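Side-chain contacts in alpha-amylase inhibitor 0.19 (Triticum aestivum, PDB 1HSS), which inhibits alpha-amylases as a secreted homodimer from wheat kernel, a member of the cereal trypsin/alpha-amylase inhibitor family and an allergen that binds IgE: residues A[21-26]-A[36-41]; A[43-48]-A[55-60]. One frame throughout, in Å; residues are numbered along the deposited sequence.

Contact 1: A[21-26]-A[36-41]; sequences RPLLRL and AVLRDC
Leu23 sits between Val37 and Cys41, two residues one helical turn apart on the facing helix, and each of its branches takes a different neighbour. With CG anti to the backbone N (chi1 175°), the side chain reaches across to segment 36-41. There Leu23 CD2 lies 3.6 Å from Cys41 SG and 3.9 Å from Cys41 CB, so this methyl rests against the sulfur arm, and it also brushes Leu38 CD1. The other methyl, Leu23 CD1, meets Val37 CG2 at 4.2 Å. That valine works through one methyl alone: Val37 CG2 lies 4.1 Å from Leu23 CA, almost against the backbone, and 4.2 Å from Leu26 CD1, whose side chain slants past it at the less buried margin. Val37 is modelled with CG1 nearly eclipsing its backbone N (chi1 -13°), an unfavourable torsion.

The segment axes come within 9.2 Å with their directions 130° apart, a steep crossing nearer to perpendicular than to antiparallel. Cys41 SG is bonded to Cys20 SG, just before Arg21, so the disulfide ties together the same two helices that Leu23 packs between. Ile95 of helix 95-98 touches both Leu23 and Cys41, while Leu38 also packs on Arg100 of the second subunit. No hydrogen bond crosses between the segments: a covalent bridge supplies the link, and the surrounding carbon and sulfur surfaces make an apolar setting for it.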
ATOM      1  N   ARG A  21       4.690  -2.891  14.280  1.00 18.42           N
ATOM      2  CA  ARG A  21       3.522  -3.621  14.716  1.00 21.39           C
ATOM      3  C   ARG A  21       2.438  -2.664  15.213  1.00 24.09           C
ATOM      4  O   ARG A  21       1.269  -2.775  14.838  1.00 23.43           O
ATOM      5  CB  ARG A  21       3.934  -4.652  15.781  1.00 19.78           C
ATOM      6  CG  ARG A  21       4.602  -5.856  15.133  1.00 23.16           C
ATOM      7  CD  ARG A  21       5.867  -6.382  15.777  1.00 31.03           C
ATOM      8  NE  ARG A  21       5.636  -7.694  16.371  1.00 33.18           N
ATOM      9  CZ  ARG A  21       6.137  -8.856  15.951  1.00 28.86           C
ATOM     10  NH1 ARG A  21       7.230  -8.923  15.214  1.00 27.77           N
ATOM     11  NH2 ARG A  21       5.644  -9.970  16.462  1.00 32.58           N
ATOM     12  N   PRO A  22       2.830  -1.629  15.967  1.00 23.88           N
ATOM     13  CA  PRO A  22       1.841  -0.623  16.343  1.00 21.22           C
ATOM     14  C   PRO A  22       1.349   0.228  15.169  1.00 21.54           C
ATOM     15  O   PRO A  22       0.209   0.648  15.143  1.00 23.51           O
ATOM     16  CB  PRO A  22       2.577   0.212  17.393  1.00 24.52           C
ATOM     17  CG  PRO A  22       4.019  -0.089  17.186  1.00 24.88           C
ATOM     18  CD  PRO A  22       4.030  -1.524  16.810  1.00 22.39           C
ATOM     19  N   LEU A  23       2.214   0.485  14.199  1.00 22.89           N
ATOM     20  CA  LEU A  23       1.820   1.170  12.984  1.00 19.32           C
ATOM     21  C   LEU A  23       0.712   0.413  12.257  1.00 19.16           C
ATOM     22  O   LEU A  23      -0.301   0.996  11.903  1.00 20.69           O
ATOM     23  CB  LEU A  23       3.018   1.303  12.061  1.00 20.09           C
ATOM     24  CG  LEU A  23       2.655   1.904  10.706  1.00 22.22           C
ATOM     25  CD1 LEU A  23       2.205   3.330  10.919  1.00 24.39           C
ATOM     26  CD2 LEU A  23       3.846   1.868   9.756  1.00 19.93           C
ATOM     27  N   LEU A  24       0.928  -0.880  12.014  1.00 20.16           N
ATOM     28  CA  LEU A  24      -0.036  -1.740  11.324  1.00 18.99           C
ATOM     29  C   LEU A  24      -1.409  -1.820  12.026  1.00 21.80           C
ATOM     30  O   LEU A  24      -2.449  -1.797  11.375  1.00 24.28           O
ATOM     31  CB  LEU A  24       0.565  -3.144  11.148  1.00 14.47           C
ATOM     32  CG  LEU A  24      -0.347  -4.222  10.551  1.00 18.07           C
ATOM     33  CD1 LEU A  24      -0.946  -3.762   9.207  1.00 15.68           C
ATOM     34  CD2 LEU A  24       0.427  -5.500  10.386  1.00 15.18           C
ATOM     35  N   ARG A  25      -1.413  -1.837  13.353  1.00 24.44           N
ATOM     36  CA  ARG A  25      -2.652  -1.841  14.131  1.00 23.63           C
ATOM     37  C   ARG A  25      -3.454  -0.551  14.083  1.00 23.13           C
ATOM     38  O   ARG A  25      -4.682  -0.596  14.146  1.00 23.27           O
ATOM     39  CB  ARG A  25      -2.363  -2.202  15.579  1.00 25.70           C
ATOM     40  CG  ARG A  25      -2.148  -3.678  15.769  1.00 31.11           C
ATOM     41  CD  ARG A  25      -2.498  -4.061  17.170  1.00 34.90           C
ATOM     42  NE  ARG A  25      -1.291  -4.231  17.951  1.00 47.07           N
ATOM     43  CZ  ARG A  25      -0.742  -5.417  18.207  1.00 57.04           C
ATOM     44  NH1 ARG A  25      -1.428  -6.546  17.961  1.00 57.07           N
ATOM     45  NH2 ARG A  25       0.470  -5.471  18.764  1.00 58.56           N
ATOM     46  N   LEU A  26      -2.765   0.589  13.983  1.00 23.74           N
ATOM     47  CA  LEU A  26      -3.401   1.889  13.734  1.00 22.03           C
ATOM     48  C   LEU A  26      -3.911   2.035  12.292  1.00 21.39           C
ATOM     49  O   LEU A  26      -5.057   2.417  12.041  1.00 22.03           O
ATOM     50  CB  LEU A  26      -2.421   3.030  14.028  1.00 22.16           C
ATOM     51  CG  LEU A  26      -2.012   3.291  15.481  1.00 22.73           C
ATOM     52  CD1 LEU A  26      -0.762   4.178  15.529  1.00 25.24           C
ATOM     53  CD2 LEU A  26      -3.174   3.938  16.214  1.00 23.63           C
ATOM     54  N   ALA A  36       5.962  10.011  15.117  1.00 30.46           N
ATOM     55  CA  ALA A  36       6.953   9.212  15.832  1.00 27.72           C
ATOM     56  C   ALA A  36       6.829   7.707  15.574  1.00 26.65           C
ATOM     57  O   ALA A  36       7.840   7.027  15.420  1.00 28.20           O
ATOM     58  CB  ALA A  36       6.878   9.490  17.326  1.00 23.46           C
ATOM     59  N   VAL A  37       5.613   7.174  15.497  1.00 23.88           N
ATOM     60  CA  VAL A  37       5.517   5.740  15.280  1.00 22.58           C
ATOM     61  C   VAL A  37       5.713   5.353  13.823  1.00 21.44           C
ATOM     62  O   VAL A  37       6.334   4.330  13.542  1.00 24.07           O
ATOM     63  CB  VAL A  37       4.220   5.114  15.864  1.00 24.63           C
ATOM     64  CG1 VAL A  37       3.535   6.089  16.767  1.00 24.56           C
ATOM     65  CG2 VAL A  37       3.311   4.604  14.774  1.00 25.24           C
ATOM     66  N   LEU A  38       5.331   6.234  12.900  1.00 20.08           N
ATOM     67  CA  LEU A  38       5.725   6.071  11.497  1.00 23.04           C
ATOM     68  C   LEU A  38       7.262   6.069  11.359  1.00 23.36           C
ATOM     69  O   LEU A  38       7.874   5.111  10.872  1.00 24.49           O
ATOM     70  CB  LEU A  38       5.140   7.193  10.637  1.00 22.65           C
ATOM     71  CG  LEU A  38       5.395   7.132   9.123  1.00 23.52           C
ATOM     72  CD1 LEU A  38       5.229   5.737   8.575  1.00 22.96           C
ATOM     73  CD2 LEU A  38       4.407   8.033   8.442  1.00 27.99           C
ATOM     74  N   ARG A  39       7.888   7.091  11.924  1.00 25.01           N
ATOM     75  CA  ARG A  39       9.335   7.282  11.832  1.00 25.98           C
ATOM     76  C   ARG A  39      10.145   6.066  12.311  1.00 23.60           C
ATOM     77  O   ARG A  39      11.097   5.622  11.662  1.00 22.48           O
ATOM     78  CB  ARG A  39       9.717   8.523  12.639  1.00 23.16           C
ATOM     79  CG  ARG A  39      11.195   8.885  12.613  1.00 23.66           C
ATOM     80  CD  ARG A  39      11.841   8.718  13.994  1.00 27.49           C
ATOM     81  NE  ARG A  39      11.453   9.774  14.915  1.00 28.81           N
ATOM     82  CZ  ARG A  39      11.106   9.583  16.183  1.00 31.70           C
ATOM     83  NH1 ARG A  39      11.215   8.394  16.732  1.00 32.77           N
ATOM     84  NH2 ARG A  39      10.714  10.605  16.927  1.00 35.91           N
ATOM     85  N   ASP A  40       9.722   5.505  13.434  1.00 23.47           N
ATOM     86  CA  ASP A  40      10.446   4.411  14.054  1.00 21.12           C
ATOM     87  C   ASP A  40      10.265   3.108  13.296  1.00 23.69           C
ATOM     88  O   ASP A  40      11.222   2.341  13.149  1.00 25.24           O
ATOM     89  CB  ASP A  40      10.000   4.228  15.500  1.00 24.23           C
ATOM     90  CG  ASP A  40      10.573   5.285  16.429  1.00 24.03           C
ATOM     91  OD1 ASP A  40      11.546   5.966  16.062  1.00 27.44           O
ATOM     92  OD2 ASP A  40      10.067   5.414  17.548  1.00 29.51           O
ATOM     93  N   CYS A  41       9.086   2.920  12.704  1.00 22.92           N
ATOM     94  CA  CYS A  41       8.880   1.784  11.812  1.00 19.96           C
ATOM     95  C   CYS A  41       9.732   1.857  10.563  1.00 15.89           C
ATOM     96  O   CYS A  41      10.433   0.926  10.239  1.00 15.89           O
ATOM     97  CB  CYS A  41       7.425   1.681  11.407  1.00 20.48           C
ATOM     98  SG  CYS A  41       7.158   0.455  10.100  1.00 19.45           S
TER

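Contact 2: A[43-48]-A[55-60]; sequences QQLAHI and GALYSM
Ile48 CD1 presses against the methyl of Ala56, 3.5 Å from CD1 to CB, which is tighter than an ordinary carbon-carbon contact. The isoleucine has just left the helical part of its segment, with its backbone extended at psi 144°. Its CG1 stands anti to the carbonyl carbon (chi1 -61°), and the nearly straight step beyond CG1 carries CD1 out to where the Ala56 methyl points almost straight at it, while the isoleucine arm comes in at a slant. The CA atoms of Ile48 and Ala56, the nearest pair across the segments, are 7.9 Å apart, a gap spanned by the alanine methyl and the long isoleucine arm. The turn that delivers Ile48 is held by its own N, bonded to Leu45 O at 3.0 Å, and Leu17 from a neighbouring loop lies against the same side chain.

Alongside, the fit is easier. Leu45 and Leu57 both leave their helices at a slant to the contact and meet through their branched ends, Leu45 CD2 lying 4.3 Å from Leu57 CG. Ile95 of helix 95-98 touches both leucines, so the layer they form continues into a third helix.

The other face of segment 43-48 is turned to solvent. Gln43, Ala46 and His47 are exposed there, and the His47 ring folds back so that Gln43 O lies 3.1 Å above its plane, over its centre. On the far side of helix 53-67, Tyr58 makes an edge-to-face contact with Tyr121.

Nothing polar joins the two segments through their side chains. Gln44 OE1 is bonded to Ala19 N, and the four touching side chains are buried hydrocarbon, so the join of helix 53-67 to the end of helix 35-46 and the residues after it probably rests on shape and exclusion of water.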
ATOM      1  N   GLN A  43      12.449   3.619  10.030  1.00 19.44           N
ATOM      2  CA  GLN A  43      13.833   3.500  10.486  1.00 22.36           C
ATOM      3  C   GLN A  43      14.304   2.052  10.576  1.00 20.77           C
ATOM      4  O   GLN A  43      15.383   1.706  10.091  1.00 24.36           O
ATOM      5  CB  GLN A  43      13.957   4.170  11.849  1.00 21.75           C
ATOM      6  CG  GLN A  43      15.140   3.728  12.696  1.00 22.95           C
ATOM      7  CD  GLN A  43      16.412   4.493  12.397  1.00 26.65           C
ATOM      8  OE1 GLN A  43      16.532   5.156  11.363  1.00 22.63           O
ATOM      9  NE2 GLN A  43      17.407   4.334  13.260  1.00 29.83           N
ATOM     10  N   GLN A  44      13.493   1.213  11.209  1.00 20.11           N
ATOM     11  CA  GLN A  44      13.712  -0.232  11.239  1.00 19.82           C
ATOM     12  C   GLN A  44      13.682  -0.917   9.860  1.00 21.74           C
ATOM     13  O   GLN A  44      14.540  -1.749   9.573  1.00 25.57           O
ATOM     14  CB  GLN A  44      12.686  -0.890  12.163  1.00 27.07           C
ATOM     15  CG  GLN A  44      13.191  -1.123  13.579  1.00 31.75           C
ATOM     16  CD  GLN A  44      12.101  -1.530  14.576  1.00 32.54           C
ATOM     17  OE1 GLN A  44      11.037  -2.046  14.212  1.00 30.71           O
ATOM     18  NE2 GLN A  44      12.369  -1.290  15.849  1.00 31.40           N
ATOM     19  N   LEU A  45      12.720  -0.564   9.004  1.00 20.23           N
ATOM     20  CA  LEU A  45      12.702  -1.063   7.624  1.00 19.53           C
ATOM     21  C   LEU A  45      13.924  -0.625   6.814  1.00 19.58           C
ATOM     22  O   LEU A  45      14.517  -1.435   6.106  1.00 21.55           O
ATOM     23  CB  LEU A  45      11.432  -0.628   6.890  1.00 14.90           C
ATOM     24  CG  LEU A  45      10.239  -1.589   6.956  1.00 16.69           C
ATOM     25  CD1 LEU A  45       9.014  -0.938   6.363  1.00 14.49           C
ATOM     26  CD2 LEU A  45      10.562  -2.903   6.243  1.00 15.83           C
ATOM     27  N   ALA A  46      14.352   0.626   7.002  1.00 19.62           N
ATOM     28  CA  ALA A  46      15.475   1.203   6.259  1.00 18.03           C
ATOM     29  C   ALA A  46      16.773   0.410   6.434  1.00 20.55           C
ATOM     30  O   ALA A  46      17.568   0.287   5.501  1.00 20.80           O
ATOM     31  CB  ALA A  46      15.692   2.652   6.684  1.00 19.84           C
ATOM     32  N   HIS A  47      16.951  -0.192   7.603  1.00 22.49           N
ATOM     33  CA  HIS A  47      18.163  -0.957   7.889  1.00 28.19           C
ATOM     34  C   HIS A  47      18.212  -2.338   7.254  1.00 27.75           C
ATOM     35  O   HIS A  47      19.271  -2.945   7.158  1.00 31.89           O
ATOM     36  CB  HIS A  47      18.349  -1.105   9.391  1.00 37.46           C
ATOM     37  CG  HIS A  47      18.443   0.200  10.109  1.00 52.33           C
ATOM     38  ND1 HIS A  47      18.390   0.301  11.484  1.00 62.49           N
ATOM     39  CD2 HIS A  47      18.539   1.467   9.640  1.00 54.68           C
ATOM     40  CE1 HIS A  47      18.458   1.575  11.833  1.00 63.45           C
ATOM     41  NE2 HIS A  47      18.551   2.303  10.731  1.00 62.09           N
ATOM     42  N   ILE A  48      17.058  -2.868   6.898  1.00 24.86           N
ATOM     43  CA  ILE A  48      16.995  -4.146   6.221  1.00 25.18           C
ATOM     44  C   ILE A  48      17.195  -3.903   4.734  1.00 25.64           C
ATOM     45  O   ILE A  48      16.844  -2.831   4.233  1.00 25.69           O
ATOM     46  CB  ILE A  48      15.626  -4.833   6.498  1.00 23.75           C
ATOM     47  CG1 ILE A  48      15.494  -5.057   8.014  1.00 23.25           C
ATOM     48  CG2 ILE A  48      15.506  -6.155   5.726  1.00 22.08           C
ATOM     49  CD1 ILE A  48      14.095  -5.337   8.496  1.00 23.87           C
ATOM     50  N   GLY A  55      10.421  -9.856   3.336  1.00 19.16           N
ATOM     51  CA  GLY A  55      10.619 -10.959   4.252  1.00 18.92           C
ATOM     52  C   GLY A  55      10.491 -10.604   5.721  1.00 17.20           C
ATOM     53  O   GLY A  55       9.830 -11.337   6.469  1.00 17.85           O
ATOM     54  N   ALA A  56      11.088  -9.478   6.129  1.00 16.86           N
ATOM     55  CA  ALA A  56      10.863  -8.919   7.464  1.00 15.95           C
ATOM     56  C   ALA A  56       9.391  -8.647   7.772  1.00 15.62           C
ATOM     57  O   ALA A  56       8.912  -8.992   8.849  1.00 19.61           O
ATOM     58  CB  ALA A  56      11.652  -7.672   7.641  1.00  6.98           C
ATOM     59  N   LEU A  57       8.666  -8.097   6.802  1.00 17.25           N
ATOM     60  CA  LEU A  57       7.236  -7.807   6.951  1.00 17.76           C
ATOM     61  C   LEU A  57       6.376  -9.075   7.035  1.00 18.22           C
ATOM     62  O   LEU A  57       5.460  -9.148   7.841  1.00 16.94           O
ATOM     63  CB  LEU A  57       6.748  -6.915   5.793  1.00 16.57           C
ATOM     64  CG  LEU A  57       7.046  -5.423   5.952  1.00 13.75           C
ATOM     65  CD1 LEU A  57       6.900  -4.719   4.635  1.00 16.14           C
ATOM     66  CD2 LEU A  57       6.137  -4.813   6.988  1.00 13.10           C
ATOM     67  N   TYR A  58       6.665 -10.066   6.195  1.00 22.18           N
ATOM     68  CA  TYR A  58       5.983 -11.365   6.243  1.00 19.95           C
ATOM     69  C   TYR A  58       6.129 -12.025   7.625  1.00 21.68           C
ATOM     70  O   TYR A  58       5.145 -12.438   8.241  1.00 22.08           O
ATOM     71  CB  TYR A  58       6.564 -12.267   5.159  1.00 16.25           C
ATOM     72  CG  TYR A  58       5.705 -13.439   4.837  1.00 19.05           C
ATOM     73  CD1 TYR A  58       5.763 -14.592   5.605  1.00 20.94           C
ATOM     74  CD2 TYR A  58       4.832 -13.404   3.776  1.00 18.62           C
ATOM     75  CE1 TYR A  58       4.964 -15.690   5.322  1.00 23.44           C
ATOM     76  CE2 TYR A  58       4.021 -14.487   3.482  1.00 24.49           C
ATOM     77  CZ  TYR A  58       4.089 -15.637   4.258  1.00 25.71           C
ATOM     78  OH  TYR A  58       3.294 -16.736   3.975  1.00 24.88           O
ATOM     79  N   SER A  59       7.365 -12.059   8.118  1.00 22.23           N
ATOM     80  CA  SER A  59       7.708 -12.578   9.441  1.00 22.50           C
ATOM     81  C   SER A  59       6.945 -11.865  10.548  1.00 22.22           C
ATOM     82  O   SER A  59       6.456 -12.501  11.475  1.00 23.77           O
ATOM     83  CB  SER A  59       9.222 -12.433   9.684  1.00 21.38           C
ATOM     84  OG  SER A  59       9.603 -12.800  10.999  1.00 22.51           O
ATOM     85  N   MET A  60       6.915 -10.536  10.492  1.00 23.88           N
ATOM     86  CA  MET A  60       6.154  -9.723  11.453  1.00 21.44           C
ATOM     87  C   MET A  60       4.656 -10.068  11.494  1.00 20.46           C
ATOM     88  O   MET A  60       4.116 -10.333  12.561  1.00 23.65           O
ATOM     89  CB  MET A  60       6.317  -8.239  11.123  1.00 23.14           C
ATOM     90  CG  MET A  60       5.583  -7.298  12.072  1.00 23.40           C
ATOM     91  SD  MET A  60       5.285  -5.655  11.383  1.00 23.14           S
ATOM     92  CE  MET A  60       4.104  -6.042  10.238  1.00 20.88           C
TER

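Both contacts use helix 35-46: contact 1 packs its first half on helix 20-27, and contact 2 packs its last turn and the residues just beyond on helix 53-67. Their centres lie about 12 Å apart, and they meet where Arg21 CG and Leu24 CD2 pack on Met60. Contact 2 is the deeper, about 6 Å from the chain centre against 10 Å, and all its touching residues are buried; contact 1 includes two partly exposed ones and reaches the second subunit through Leu38. The chemistry differs accordingly: contact 1 sets one end of its apolar patch against a disulfide cysteine, whereas contact 2 is purely hydrocarbon. Ile95 borders both.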